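PDB 3WAD: glycosyltransferase from Streptomyces halstedii, which is a GT-B-fold protein of the glycosyltransferase class, built from two Rossmann-like domains that each carry a parallel beta sheet flanked by helices. Local coordinates for residues P146-L151 with G407-V412. Sequence-based numbering, arbitrary orientation.
Sequences PHVRML and GELVRV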
loop_
_atom_site.group_PDB
_atom_site.type_symbol
_atom_site.label_atom_id
_atom_site.label_comp_id
_atom_site.label_asym_id
_atom_site.label_seq_id
_atom_site.Cartn_x
_atom_site.Cartn_y
_atom_site.Cartn_z
ATOM N N PRO B 146 1.944 -10.082 22.541
ATOM C CA PRO B 146 3.308 -9.746 22.428
ATOM C C PRO B 146 3.329 -8.418 21.539
ATOM O O PRO B 146 2.424 -8.203 20.662
ATOM C CB PRO B 146 3.839 -10.898 21.635
ATOM C CG PRO B 146 2.576 -11.395 20.793
ATOM C CD PRO B 146 1.549 -11.242 21.694
ATOM N N HIS B 147 4.275 -7.505 21.800
ATOM C CA HIS B 147 4.318 -6.222 21.023
ATOM C C HIS B 147 5.747 -5.930 20.595
ATOM O O HIS B 147 6.710 -6.136 21.362
ATOM C CB HIS B 147 3.654 -5.090 21.790
ATOM C CG HIS B 147 4.083 -5.015 23.218
ATOM N ND1 HIS B 147 5.152 -4.244 23.627
ATOM C CD2 HIS B 147 3.645 -5.667 24.324
ATOM C CE1 HIS B 147 5.331 -4.401 24.925
ATOM N NE2 HIS B 147 4.403 -5.224 25.377
ATOM N N VAL B 148 5.884 -5.466 19.365
ATOM C CA VAL B 148 7.177 -5.168 18.799
ATOM C C VAL B 148 7.342 -3.638 18.717
ATOM O O VAL B 148 6.477 -2.932 18.070
ATOM C CB VAL B 148 7.271 -5.751 17.428
ATOM C CG1 VAL B 148 8.609 -5.320 16.754
ATOM C CG2 VAL B 148 7.170 -7.243 17.496
ATOM N N ARG B 149 8.398 -3.124 19.373
ATOM C CA ARG B 149 8.707 -1.699 19.328
ATOM C C ARG B 149 9.456 -1.423 18.005
ATOM O O ARG B 149 10.551 -1.952 17.783
ATOM C CB ARG B 149 9.434 -1.237 20.616
ATOM C CG ARG B 149 9.820 0.285 20.631
ATOM C CD ARG B 149 10.515 0.652 21.913
ATOM N NE ARG B 149 11.770 -0.089 21.984
ATOM C CZ ARG B 149 12.988 0.464 21.950
ATOM N NH1 ARG B 149 13.136 1.799 21.878
ATOM N NH2 ARG B 149 14.049 -0.342 21.954
ATOM N N MET B 150 8.853 -0.596 17.136
ATOM C CA MET B 150 9.436 -0.338 15.854
ATOM C C MET B 150 10.273 0.967 15.833
ATOM O O MET B 150 9.735 2.061 16.031
ATOM C CB MET B 150 8.415 -0.340 14.707
ATOM C CG MET B 150 9.114 -0.069 13.358
ATOM S SD MET B 150 7.965 -0.522 12.029
ATOM C CE MET B 150 9.105 -0.553 10.702
ATOM N N LEU B 151 11.586 0.830 15.582
ATOM C CA LEU B 151 12.457 2.026 15.525
ATOM C C LEU B 151 12.238 2.767 14.235
ATOM O O LEU B 151 11.710 2.234 13.226
ATOM C CB LEU B 151 13.928 1.628 15.626
ATOM C CG LEU B 151 14.313 0.865 16.929
ATOM C CD1 LEU B 151 15.802 0.484 17.005
ATOM C CD2 LEU B 151 13.983 1.649 18.203
ATOM N N GLY B 407 7.893 -13.235 8.545
ATOM C CA GLY B 407 8.028 -14.590 9.088
ATOM C C GLY B 407 8.514 -14.542 10.515
ATOM O O GLY B 407 8.029 -15.270 11.319
ATOM N N GLU B 408 9.435 -13.624 10.840
ATOM C CA GLU B 408 9.817 -13.435 12.240
ATOM C C GLU B 408 8.722 -12.884 13.084
ATOM O O GLU B 408 8.620 -13.191 14.272
ATOM C CB GLU B 408 11.014 -12.480 12.372
ATOM C CG GLU B 408 12.187 -12.934 11.667
ATOM C CD GLU B 408 12.990 -13.956 12.460
ATOM O OE1 GLU B 408 12.536 -14.477 13.532
ATOM O OE2 GLU B 408 14.088 -14.285 11.943
ATOM N N LEU B 409 7.907 -11.987 12.509
ATOM C CA LEU B 409 6.885 -11.377 13.305
ATOM C C LEU B 409 5.811 -12.440 13.665
ATOM O O LEU B 409 5.159 -12.347 14.690
ATOM C CB LEU B 409 6.236 -10.191 12.522
ATOM C CG LEU B 409 7.160 -8.945 12.416
ATOM C CD1 LEU B 409 6.519 -7.865 11.557
ATOM C CD2 LEU B 409 7.530 -8.406 13.767
ATOM N N VAL B 410 5.576 -13.366 12.741
ATOM C CA VAL B 410 4.636 -14.481 12.994
ATOM C C VAL B 410 5.262 -15.342 14.096
ATOM O O VAL B 410 4.529 -15.779 14.964
ATOM C CB VAL B 410 4.333 -15.281 11.701
ATOM C CG1 VAL B 410 3.696 -16.677 11.974
ATOM C CG2 VAL B 410 3.397 -14.470 10.760
ATOM N N ARG B 411 6.594 -15.553 14.085
ATOM C CA ARG B 411 7.223 -16.341 15.190
ATOM C C ARG B 411 7.112 -15.605 16.493
ATOM O O ARG B 411 6.998 -16.233 17.516
ATOM C CB ARG B 411 8.663 -16.745 14.885
ATOM C CG ARG B 411 8.720 -17.821 13.736
ATOM C CD ARG B 411 10.104 -18.351 13.442
ATOM N NE ARG B 411 10.380 -18.324 11.992
ATOM C CZ ARG B 411 11.092 -17.377 11.362
ATOM N NH1 ARG B 411 11.617 -16.359 12.043
ATOM N NH2 ARG B 411 11.289 -17.441 10.046
ATOM N N VAL B 412 7.131 -14.261 16.481
ATOM C CA VAL B 412 6.904 -13.497 17.737
ATOM C C VAL B 412 5.507 -13.716 18.223
ATOM O O VAL B 412 5.309 -13.910 19.424
ATOM C CB VAL B 412 7.072 -11.897 17.653
ATOM C CG1 VAL B 412 6.395 -11.176 18.878
ATOM C CG2 VAL B 412 8.487 -11.545 17.660
#
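Val148 reaches out from the strand with its CG2 methyl and meets the helix at two points. CG2 touches CD2 of Leu409 at 3.9 Å, the two side chains crossing at about a right angle, and it lies 4.2 Å from CG1 of Val412. With CG1 of Val148 anti to the backbone N (chi1 175°), it is CG2, anti to the carbonyl carbon, that reaches the helix. Two residues earlier, at the entry to the strand, CB of Pro146 packs on the same CG1 of Val412 at 3.8 Å, so this single methyl touches both Pro146 and Val148. The proline ring also borders the helix backbone, its CG 4.0 Å from the carbonyl O of Val412. Leu409 and Val412 sit one helical turn apart, and together they present the apolar side of helix 402-415 to the strand; all four touching residues are buried. The grip is purely van der Waals, and at 176 Å² in total the interface is small. His147, between Pro146 and Val148 in sequence, turns to the other side of the sheet, where ND1 is hydrogen-bonded with NE1 of Trp129 and NE2 with OE1 of Glu141. Neighbouring strands widen the seat for the helix: Leu126 touches both Leu409 and Val412, and Thr204 touches Val148 and Val412. Strand 147-150 runs parallel between 126-130 and 204-206 in the seven-stranded N-terminal sheet, whereas the helix comes from the very end of the chain. A C-terminal helix crossing back to pack on the N-terminal Rossmann-like domain is a familiar feature of the GT-B fold.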